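Local atomic coordinates of lipase (Photobacterium sp. M37, PDB entry 2ORY), a protein that probably hydrolyses the ester bonds of triacylglycerols, as a cold-adapted class 3 lipase with the alpha/beta-hydrolase fold. Residues A[291-299]-A[310-320]; A[210-221]-A[280-288]. All coordinates share one frame; numbering follows the deposited sequence.

Both contacts are made by the long loop that joins helix 265-278 to helix 304-319. Its earlier part, 280-288, lies along the start of helix 214-224 in contact 2; a few residues on, 291-299 runs over helix 304-319 in contact 1. The two centres are about 24 Å apart, each about 16 Å from the centre of the chain, and the two contacts do not otherwise touch. Contact 1 holds the probable catalytic histidine, H312, hydrogen-bonded to S174 and D236 in what looks like a Ser-His-Asp triad. Contact 2 joins the same loop to the segment following strand 199-206, the outermost parallel strand of the central sheet.

Contact 1. Residues A[291-299]-A[310-320]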
loop_
_atom_site.group_PDB
_atom_site.type_symbol
_atom_site.label_atom_id
_atom_site.label_comp_id
_atom_site.label_asym_id
_atom_site.label_seq_id
_atom_site.Cartn_x
_atom_site.Cartn_y
_atom_site.Cartn_z
ATOM N N PRO A 291 -0.428 -17.579 2.305
ATOM C CA PRO A 291 -0.791 -18.055 0.969
ATOM C C PRO A 291 -1.481 -16.939 0.185
ATOM O O PRO A 291 -2.354 -16.247 0.706
ATOM C CB PRO A 291 -1.722 -19.221 1.266
ATOM C CG PRO A 291 -2.432 -18.739 2.498
ATOM C CD PRO A 291 -1.269 -18.225 3.331
ATOM N N PRO A 292 -1.088 -16.752 -1.084
ATOM C CA PRO A 292 -1.660 -15.718 -1.948
ATOM C C PRO A 292 -2.984 -16.158 -2.529
ATOM O O PRO A 292 -3.382 -17.313 -2.393
ATOM C CB PRO A 292 -0.627 -15.597 -3.045
ATOM C CG PRO A 292 -0.281 -17.044 -3.264
ATOM C CD PRO A 292 -0.083 -17.537 -1.826
ATOM N N LEU A 293 -3.652 -15.222 -3.186
ATOM C CA LEU A 293 -4.905 -15.494 -3.862
ATOM C C LEU A 293 -4.384 -16.040 -5.181
ATOM O O LEU A 293 -3.571 -15.382 -5.827
ATOM C CB LEU A 293 -5.669 -14.196 -4.114
ATOM C CG LEU A 293 -5.801 -13.209 -2.952
ATOM C CD1 LEU A 293 -6.392 -11.902 -3.457
ATOM C CD2 LEU A 293 -6.668 -13.807 -1.863
ATOM N N GLU A 294 -4.803 -17.245 -5.564
ATOM C CA GLU A 294 -4.342 -17.840 -6.819
ATOM C C GLU A 294 -4.972 -17.063 -7.964
ATOM O O GLU A 294 -6.186 -17.110 -8.156
ATOM C CB GLU A 294 -4.760 -19.318 -6.933
ATOM C CG GLU A 294 -4.379 -20.205 -5.739
ATOM C CD GLU A 294 -4.512 -21.720 -6.022
ATOM O OE1 GLU A 294 -4.578 -22.509 -5.044
ATOM O OE2 GLU A 294 -4.532 -22.124 -7.218
ATOM N N GLY A 295 -4.138 -16.361 -8.723
ATOM C CA GLY A 295 -4.626 -15.570 -9.843
ATOM C C GLY A 295 -4.729 -16.348 -11.139
ATOM O O GLY A 295 -4.217 -17.454 -11.242
ATOM N N ASN A 296 -5.384 -15.756 -12.130
ATOM C CA ASN A 296 -5.568 -16.389 -13.425
ATOM C C ASN A 296 -5.147 -15.491 -14.565
ATOM O O ASN A 296 -5.658 -14.381 -14.710
ATOM C CB ASN A 296 -7.031 -16.759 -13.606
ATOM C CG ASN A 296 -7.499 -17.715 -12.558
ATOM O OD1 ASN A 296 -7.072 -18.872 -12.530
ATOM N ND2 ASN A 296 -8.356 -17.239 -11.666
ATOM N N ILE A 297 -4.237 -15.992 -15.392
ATOM C CA ILE A 297 -3.727 -15.231 -16.526
ATOM C C ILE A 297 -4.835 -14.831 -17.490
ATOM O O ILE A 297 -5.544 -15.687 -17.997
ATOM C CB ILE A 297 -2.646 -16.046 -17.287
ATOM C CG1 ILE A 297 -1.410 -16.230 -16.398
ATOM C CG2 ILE A 297 -2.223 -15.321 -18.532
ATOM C CD1 ILE A 297 -0.283 -17.042 -17.035
ATOM N N ASN A 298 -4.984 -13.528 -17.727
ATOM C CA ASN A 298 -5.989 -13.013 -18.661
ATOM C C ASN A 298 -5.421 -13.182 -20.073
ATOM O O ASN A 298 -4.584 -12.391 -20.520
ATOM C CB ASN A 298 -6.270 -11.542 -18.386
ATOM C CG ASN A 298 -7.379 -11.014 -19.241
ATOM O OD1 ASN A 298 -7.874 -11.722 -20.107
ATOM N ND2 ASN A 298 -7.781 -9.772 -19.011
ATOM N N PRO A 299 -5.872 -14.222 -20.794
ATOM C CA PRO A 299 -5.442 -14.566 -22.157
ATOM C C PRO A 299 -5.508 -13.455 -23.210
ATOM O O PRO A 299 -4.757 -13.468 -24.177
ATOM C CB PRO A 299 -6.336 -15.747 -22.498
ATOM C CG PRO A 299 -7.611 -15.386 -21.787
ATOM C CD PRO A 299 -7.089 -14.973 -20.438
ATOM N N TYR A 310 -2.783 -5.478 -15.127
ATOM C CA TYR A 310 -4.109 -6.039 -14.896
ATOM C C TYR A 310 -4.115 -6.802 -13.587
ATOM O O TYR A 310 -4.991 -6.604 -12.751
ATOM C CB TYR A 310 -4.492 -6.991 -16.035
ATOM C CG TYR A 310 -5.837 -7.667 -15.837
ATOM C CD1 TYR A 310 -7.012 -7.041 -16.231
ATOM C CD2 TYR A 310 -5.931 -8.918 -15.222
ATOM C CE1 TYR A 310 -8.255 -7.634 -16.021
ATOM C CE2 TYR A 310 -7.184 -9.536 -15.005
ATOM C CZ TYR A 310 -8.337 -8.878 -15.410
ATOM O OH TYR A 310 -9.581 -9.451 -15.218
ATOM N N GLN A 311 -3.118 -7.666 -13.422
ATOM C CA GLN A 311 -3.019 -8.481 -12.228
ATOM C C GLN A 311 -2.844 -7.643 -10.965
ATOM O O GLN A 311 -3.372 -7.997 -9.909
ATOM C CB GLN A 311 -1.866 -9.474 -12.353
ATOM C CG GLN A 311 -2.017 -10.514 -13.460
ATOM C CD GLN A 311 -3.187 -11.464 -13.241
ATOM O OE1 GLN A 311 -3.589 -11.722 -12.105
ATOM N NE2 GLN A 311 -3.728 -12.003 -14.334
ATOM N N HIS A 312 -2.122 -6.530 -11.085
ATOM C CA HIS A 312 -1.849 -5.653 -9.946
ATOM C C HIS A 312 -3.018 -4.792 -9.527
ATOM O O HIS A 312 -3.255 -4.587 -8.331
ATOM C CB HIS A 312 -0.668 -4.747 -10.273
ATOM C CG HIS A 312 -0.174 -3.936 -9.113
ATOM N ND1 HIS A 312 0.143 -4.497 -7.896
ATOM C CD2 HIS A 312 0.154 -2.626 -9.020
ATOM C CE1 HIS A 312 0.652 -3.569 -7.106
ATOM N NE2 HIS A 312 0.671 -2.426 -7.765
ATOM N N VAL A 313 -3.755 -4.293 -10.509
ATOM C CA VAL A 313 -4.858 -3.397 -10.223
ATOM C C VAL A 313 -6.217 -4.044 -10.310
ATOM O O VAL A 313 -7.024 -3.904 -9.393
ATOM C CB VAL A 313 -4.809 -2.177 -11.167
ATOM C CG1 VAL A 313 -5.940 -1.199 -10.865
ATOM C CG2 VAL A 313 -3.486 -1.494 -11.000
ATOM N N VAL A 314 -6.478 -4.766 -11.395
ATOM C CA VAL A 314 -7.776 -5.404 -11.533
ATOM C C VAL A 314 -7.863 -6.703 -10.734
ATOM O O VAL A 314 -8.916 -7.052 -10.205
ATOM C CB VAL A 314 -8.095 -5.697 -13.020
ATOM C CG1 VAL A 314 -9.523 -6.189 -13.156
ATOM C CG2 VAL A 314 -7.918 -4.452 -13.838
ATOM N N GLY A 315 -6.734 -7.391 -10.633
ATOM C CA GLY A 315 -6.666 -8.664 -9.939
ATOM C C GLY A 315 -7.310 -8.772 -8.572
ATOM O O GLY A 315 -8.105 -9.688 -8.317
ATOM N N TYR A 316 -6.974 -7.841 -7.686
ATOM C CA TYR A 316 -7.503 -7.871 -6.332
ATOM C C TYR A 316 -9.022 -7.790 -6.220
ATOM O O TYR A 316 -9.639 -8.673 -5.622
ATOM C CB TYR A 316 -6.804 -6.798 -5.479
ATOM C CG TYR A 316 -5.318 -7.102 -5.354
ATOM C CD1 TYR A 316 -4.440 -6.829 -6.403
ATOM C CD2 TYR A 316 -4.820 -7.808 -4.261
ATOM C CE1 TYR A 316 -3.094 -7.265 -6.372
ATOM C CE2 TYR A 316 -3.480 -8.249 -4.219
ATOM C CZ TYR A 316 -2.624 -7.976 -5.281
ATOM O OH TYR A 316 -1.322 -8.432 -5.256
ATOM N N PRO A 317 -9.652 -6.748 -6.784
ATOM C CA PRO A 317 -11.115 -6.679 -6.679
ATOM C C PRO A 317 -11.781 -7.855 -7.383
ATOM O O PRO A 317 -12.898 -8.246 -7.047
ATOM C CB PRO A 317 -11.455 -5.345 -7.336
ATOM C CG PRO A 317 -10.311 -5.106 -8.269
ATOM C CD PRO A 317 -9.114 -5.577 -7.494
ATOM N N GLU A 318 -11.084 -8.438 -8.350
ATOM C CA GLU A 318 -11.644 -9.563 -9.079
ATOM C C GLU A 318 -11.579 -10.863 -8.287
ATOM O O GLU A 318 -12.577 -11.570 -8.158
ATOM C CB GLU A 318 -10.931 -9.712 -10.420
ATOM C CG GLU A 318 -11.321 -10.948 -11.186
ATOM C CD GLU A 318 -11.152 -10.781 -12.683
ATOM O OE1 GLU A 318 -12.099 -10.275 -13.326
ATOM O OE2 GLU A 318 -10.076 -11.142 -13.214
ATOM N N LEU A 319 -10.413 -11.171 -7.743
ATOM C CA LEU A 319 -10.233 -12.394 -6.971
ATOM C C LEU A 319 -10.928 -12.343 -5.607
ATOM O O LEU A 319 -11.040 -13.353 -4.912
ATOM C CB LEU A 319 -8.735 -12.656 -6.771
ATOM C CG LEU A 319 -7.903 -12.875 -8.045
ATOM C CD1 LEU A 319 -6.434 -12.972 -7.680
ATOM C CD2 LEU A 319 -8.367 -14.156 -8.762
ATOM N N MET A 320 -11.392 -11.161 -5.225
ATOM C CA MET A 320 -12.037 -10.984 -3.933
ATOM C C MET A 320 -13.519 -10.677 -4.072
ATOM O O MET A 320 -14.147 -10.181 -3.134
ATOM C CB MET A 320 -11.337 -9.866 -3.142
ATOM C CG MET A 320 -9.970 -10.250 -2.567
ATOM S SD MET A 320 -9.168 -8.960 -1.528
ATOM C CE MET A 320 -7.897 -8.472 -2.625
HETATM O O HOH W 1 -6.099 -12.976 -11.665
#
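The ring of Y310 has N298 on one face and V314 of its own helix on the other. ND2 of N298 sits over the ring toward its rim, 3.7 Å from CE1, and CB of the same asparagine rests above CE2; the amide plane is turned 61° from the ring. Its first torsion, chi1 -175°, carries the amide nitrogen over the ring, while OD1 points away from it. Y310 OH reaches forward along the helix to E318 OE2, 2.7 Å away, a bond that fixes the far end of the ring. On Y316, M320 CE lies in the ring plane at the edge, while L293 CD1 comes to it obliquely.

One direct hydrogen bond crosses between the segments: Q311 NE2 to N296 O, 3.1 Å and fairly straight at 156°. The oxygen lies close to the plane of the glutamine amide, but NE2 stands well above the carbonyl plane of N296. A bend in the Q311 chain turns this amide up to the loop. A water takes the N-H of N296 and gives a hydrogen to Q311 OE1, N233 also bonds that oxygen, and NE2 has a second partner in Q307, so both ends of the glutamine amide are held.

Farther along, the contact is greasy. L319 CD1 packs 3.8 Å from L293 CB and equally near the CA of G295, and its other methyl, CD2, meets the E294 carbonyl. L293 CD1 meets M320 CE at 3.8 Å, the two side chains crossing at about a right angle.

The loop thus lies over the helix that follows it, and that helix presents H312 to S174 and D236 in a geometry consistent with the Ser-His-Asp triad of an alpha/beta-hydrolase.

Contact 2. Residues A[210-221]-A[280-288]; sequences TAGNADFADYFD and GKKYKQIKA
Backbone pairing at a helix N-terminus joins 210-221 to 280-288, in the alpha/beta-hydrolase fold just beyond strand 199-206: the loop makes a single beta bridge, N213 with Y283, then follows helix 214-224 along its side. K284 N donates to G212 O, 3.2 Å and nearly straight at 168°, in the carbonyl plane. On the other side of the bridge A214 N, in the first turn of the helix, gives its hydrogen to K282 O at 2.8 Å. N213 is the N-cap, its OD1 accepting from F216 N, so two amides of the first turn are satisfied, F216 N by the cap and A214 N by the loop. A water bonded to G212 N and K284 O adds a further link.

T210 CG2 presses against the peptide between K284 and Q285, 3.3 Å from K284 C, while OG1, hydrogen-bonded to W242, lies by Y283 CD2. The Y283 ring has the A211 carbonyl at its edge, and its hydroxyl bonds V107 O.

Along the helix A217 CB lies against the carbonyl oxygens of K284 and Q285, 3.6 Å from K284 O. I286 CG2 packs at 3.6 Å on F220 CD2, and CD1 forms an off-centre CH-pi contact, 29° off the ring normal; CG1 between the backbone N and carbonyl carbon (chi1 51°) swings CD1 over the ring. K284, bent at chi3, runs past A214 to a salt bridge: NZ is 2.8 Å from D218 OD1.

At the far end, a water takes the N-H of A288 and donates to D221 OD2 and Q285 O. D221 OD1, meanwhile, turns its syn lone pair to K287 N, 2.9 Å away.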
loop_
_atom_site.group_PDB
_atom_site.type_symbol
_atom_site.label_atom_id
_atom_site.label_comp_id
_atom_site.label_asym_id
_atom_site.label_seq_id
_atom_site.Cartn_x
_atom_site.Cartn_y
_atom_site.Cartn_z
ATOM N N THR A 210 8.562 -5.727 -0.915
ATOM C CA THR A 210 9.272 -5.811 0.358
ATOM C C THR A 210 9.796 -4.460 0.816
ATOM O O THR A 210 10.560 -3.808 0.101
ATOM C CB THR A 210 10.503 -6.758 0.277
ATOM O OG1 THR A 210 11.349 -6.341 -0.801
ATOM C CG2 THR A 210 10.081 -8.224 0.053
ATOM N N ALA A 211 9.396 -4.040 2.007
ATOM C CA ALA A 211 9.878 -2.774 2.542
ATOM C C ALA A 211 11.304 -2.883 3.071
ATOM O O ALA A 211 12.069 -1.943 2.932
ATOM C CB ALA A 211 8.973 -2.283 3.662
ATOM N N GLY A 212 11.666 -4.019 3.669
ATOM C CA GLY A 212 12.999 -4.157 4.242
ATOM C C GLY A 212 13.600 -5.556 4.249
ATOM O O GLY A 212 13.157 -6.423 3.493
ATOM N N ASN A 213 14.600 -5.786 5.104
ATOM C CA ASN A 213 15.273 -7.091 5.137
ATOM C C ASN A 213 14.623 -8.141 6.029
ATOM O O ASN A 213 13.649 -7.855 6.730
ATOM C CB ASN A 213 16.755 -6.936 5.512
ATOM C CG ASN A 213 16.967 -6.406 6.927
ATOM O OD1 ASN A 213 16.056 -6.408 7.764
ATOM N ND2 ASN A 213 18.181 -5.966 7.203
ATOM N N ALA A 214 15.164 -9.359 5.983
ATOM C CA ALA A 214 14.641 -10.479 6.767
ATOM C C ALA A 214 14.471 -10.146 8.246
ATOM O O ALA A 214 13.410 -10.401 8.819
ATOM C CB ALA A 214 15.540 -11.712 6.601
ATOM N N ASP A 215 15.511 -9.586 8.857
ATOM C CA ASP A 215 15.455 -9.203 10.265
ATOM C C ASP A 215 14.346 -8.182 10.540
ATOM O O ASP A 215 13.732 -8.222 11.603
ATOM C CB ASP A 215 16.807 -8.637 10.742
ATOM C CG ASP A 215 17.855 -9.727 10.980
ATOM O OD1 ASP A 215 17.500 -10.922 10.894
ATOM O OD2 ASP A 215 19.030 -9.387 11.258
ATOM N N PHE A 216 14.092 -7.270 9.600
ATOM C CA PHE A 216 13.027 -6.267 9.758
ATOM C C PHE A 216 11.685 -6.982 9.660
ATOM O O PHE A 216 10.794 -6.783 10.489
ATOM C CB PHE A 216 13.088 -5.202 8.645
ATOM C CG PHE A 216 11.849 -4.332 8.564
ATOM C CD1 PHE A 216 11.718 -3.209 9.366
ATOM C CD2 PHE A 216 10.807 -4.661 7.694
ATOM C CE1 PHE A 216 10.567 -2.412 9.307
ATOM C CE2 PHE A 216 9.653 -3.879 7.625
ATOM C CZ PHE A 216 9.532 -2.752 8.431
ATOM N N ALA A 217 11.557 -7.804 8.621
ATOM C CA ALA A 217 10.351 -8.587 8.372
ATOM C C ALA A 217 10.048 -9.544 9.526
ATOM O O ALA A 217 8.892 -9.707 9.910
ATOM C CB ALA A 217 10.502 -9.378 7.062
ATOM N N ASP A 218 11.073 -10.192 10.071
ATOM C CA ASP A 218 10.842 -11.103 11.200
ATOM C C ASP A 218 10.406 -10.306 12.449
ATOM O O ASP A 218 9.530 -10.729 13.201
ATOM C CB ASP A 218 12.099 -11.927 11.502
ATOM C CG ASP A 218 12.345 -13.031 10.477
ATOM O OD1 ASP A 218 11.378 -13.466 9.807
ATOM O OD2 ASP A 218 13.510 -13.475 10.353
ATOM N N TYR A 219 11.008 -9.147 12.671
ATOM C CA TYR A 219 10.593 -8.352 13.803
ATOM C C TYR A 219 9.131 -7.945 13.593
ATOM O O TYR A 219 8.302 -8.048 14.505
ATOM C CB TYR A 219 11.457 -7.111 13.936
ATOM C CG TYR A 219 10.953 -6.169 14.989
ATOM C CD1 TYR A 219 10.988 -6.517 16.344
ATOM C CD2 TYR A 219 10.417 -4.929 14.640
ATOM C CE1 TYR A 219 10.503 -5.650 17.317
ATOM C CE2 TYR A 219 9.924 -4.061 15.611
ATOM C CZ TYR A 219 9.969 -4.427 16.940
ATOM O OH TYR A 219 9.453 -3.570 17.888
ATOM N N PHE A 220 8.807 -7.478 12.388
ATOM C CA PHE A 220 7.423 -7.089 12.076
ATOM C C PHE A 220 6.421 -8.230 12.386
ATOM O O PHE A 220 5.374 -8.002 12.996
ATOM C CB PHE A 220 7.292 -6.714 10.598
ATOM C CG PHE A 220 5.904 -6.326 10.201
ATOM C CD1 PHE A 220 5.497 -4.998 10.265
ATOM C CD2 PHE A 220 4.986 -7.290 9.799
ATOM C CE1 PHE A 220 4.189 -4.635 9.933
ATOM C CE2 PHE A 220 3.678 -6.944 9.469
ATOM C CZ PHE A 220 3.280 -5.611 9.535
ATOM N N ASP A 221 6.739 -9.444 11.944
ATOM C CA ASP A 221 5.872 -10.598 12.167
ATOM C C ASP A 221 5.631 -10.833 13.650
ATOM O O ASP A 221 4.491 -10.997 14.100
ATOM C CB ASP A 221 6.490 -11.853 11.546
ATOM C CG ASP A 221 6.389 -11.858 10.034
ATOM O OD1 ASP A 221 5.773 -10.916 9.484
ATOM O OD2 ASP A 221 6.918 -12.799 9.401
ATOM N N GLY A 280 22.373 -9.834 -1.831
ATOM C CA GLY A 280 23.008 -9.728 -0.531
ATOM C C GLY A 280 22.270 -8.831 0.441
ATOM O O GLY A 280 22.663 -8.732 1.598
ATOM N N LYS A 281 21.208 -8.176 -0.017
ATOM C CA LYS A 281 20.431 -7.281 0.845
ATOM C C LYS A 281 19.475 -8.041 1.766
ATOM O O LYS A 281 18.983 -7.493 2.751
ATOM C CB LYS A 281 19.616 -6.304 -0.005
ATOM C CG LYS A 281 20.222 -4.930 -0.163
ATOM C CD LYS A 281 21.503 -4.975 -0.936
ATOM C CE LYS A 281 21.968 -3.568 -1.226
ATOM N NZ LYS A 281 23.237 -3.578 -1.987
ATOM N N LYS A 282 19.208 -9.294 1.416
ATOM C CA LYS A 282 18.325 -10.163 2.176
ATOM C C LYS A 282 16.909 -9.601 2.336
ATOM O O LYS A 282 16.295 -9.702 3.405
ATOM C CB LYS A 282 18.938 -10.453 3.544
ATOM C CG LYS A 282 20.286 -11.151 3.470
ATOM C CD LYS A 282 20.741 -11.629 4.845
ATOM C CE LYS A 282 20.906 -10.486 5.851
ATOM N NZ LYS A 282 21.348 -10.994 7.197
ATOM N N TYR A 283 16.401 -9.016 1.247
ATOM C CA TYR A 283 15.062 -8.444 1.214
ATOM C C TYR A 283 14.072 -9.582 1.399
ATOM O O TYR A 283 14.217 -10.636 0.779
ATOM C CB TYR A 283 14.815 -7.733 -0.130
ATOM C CG TYR A 283 15.218 -6.270 -0.142
ATOM C CD1 TYR A 283 16.332 -5.836 -0.855
ATOM C CD2 TYR A 283 14.492 -5.321 0.587
ATOM C CE1 TYR A 283 16.714 -4.497 -0.843
ATOM C CE2 TYR A 283 14.866 -3.977 0.607
ATOM C CZ TYR A 283 15.973 -3.576 -0.108
ATOM O OH TYR A 283 16.329 -2.256 -0.101
ATOM N N LYS A 284 13.069 -9.379 2.241
ATOM C CA LYS A 284 12.089 -10.433 2.501
ATOM C C LYS A 284 10.704 -9.899 2.845
ATOM O O LYS A 284 10.554 -8.880 3.518
ATOM C CB LYS A 284 12.556 -11.340 3.641
ATOM C CG LYS A 284 11.650 -12.555 3.820
ATOM C CD LYS A 284 12.170 -13.565 4.817
ATOM C CE LYS A 284 11.752 -13.226 6.233
ATOM N NZ LYS A 284 11.999 -14.369 7.187
ATOM N N GLN A 285 9.696 -10.625 2.390
ATOM C CA GLN A 285 8.304 -10.268 2.588
ATOM C C GLN A 285 7.931 -10.458 4.055
ATOM O O GLN A 285 8.481 -11.333 4.722
ATOM C CB GLN A 285 7.471 -11.199 1.713
ATOM C CG GLN A 285 6.275 -10.646 0.944
ATOM C CD GLN A 285 6.276 -9.148 0.680
ATOM O OE1 GLN A 285 6.126 -8.353 1.601
ATOM N NE2 GLN A 285 6.412 -8.763 -0.593
ATOM N N ILE A 286 7.022 -9.615 4.551
ATOM C CA ILE A 286 6.501 -9.717 5.914
ATOM C C ILE A 286 5.439 -10.792 5.725
ATOM O O ILE A 286 4.881 -10.907 4.632
ATOM C CB ILE A 286 5.806 -8.405 6.385
ATOM C CG1 ILE A 286 4.788 -7.951 5.332
ATOM C CG2 ILE A 286 6.842 -7.326 6.669
ATOM C CD1 ILE A 286 4.020 -6.684 5.702
ATOM N N LYS A 287 5.143 -11.563 6.770
ATOM C CA LYS A 287 4.181 -12.666 6.652
ATOM C C LYS A 287 4.466 -13.371 5.322
ATOM O O LYS A 287 3.590 -13.554 4.484
ATOM C CB LYS A 287 2.742 -12.148 6.693
ATOM C CG LYS A 287 2.432 -11.205 7.869
ATOM C CD LYS A 287 2.664 -11.835 9.253
ATOM C CE LYS A 287 1.790 -13.064 9.483
ATOM N NZ LYS A 287 0.343 -12.735 9.551
ATOM N N ALA A 288 5.719 -13.760 5.141
ATOM C CA ALA A 288 6.147 -14.426 3.919
ATOM C C ALA A 288 5.526 -15.802 3.656
ATOM O O ALA A 288 5.545 -16.282 2.524
ATOM C CB ALA A 288 7.668 -14.539 3.907
HETATM O O HOH W 2 9.864 -6.329 4.283
HETATM O O HOH W 3 7.737 -13.005 6.821
#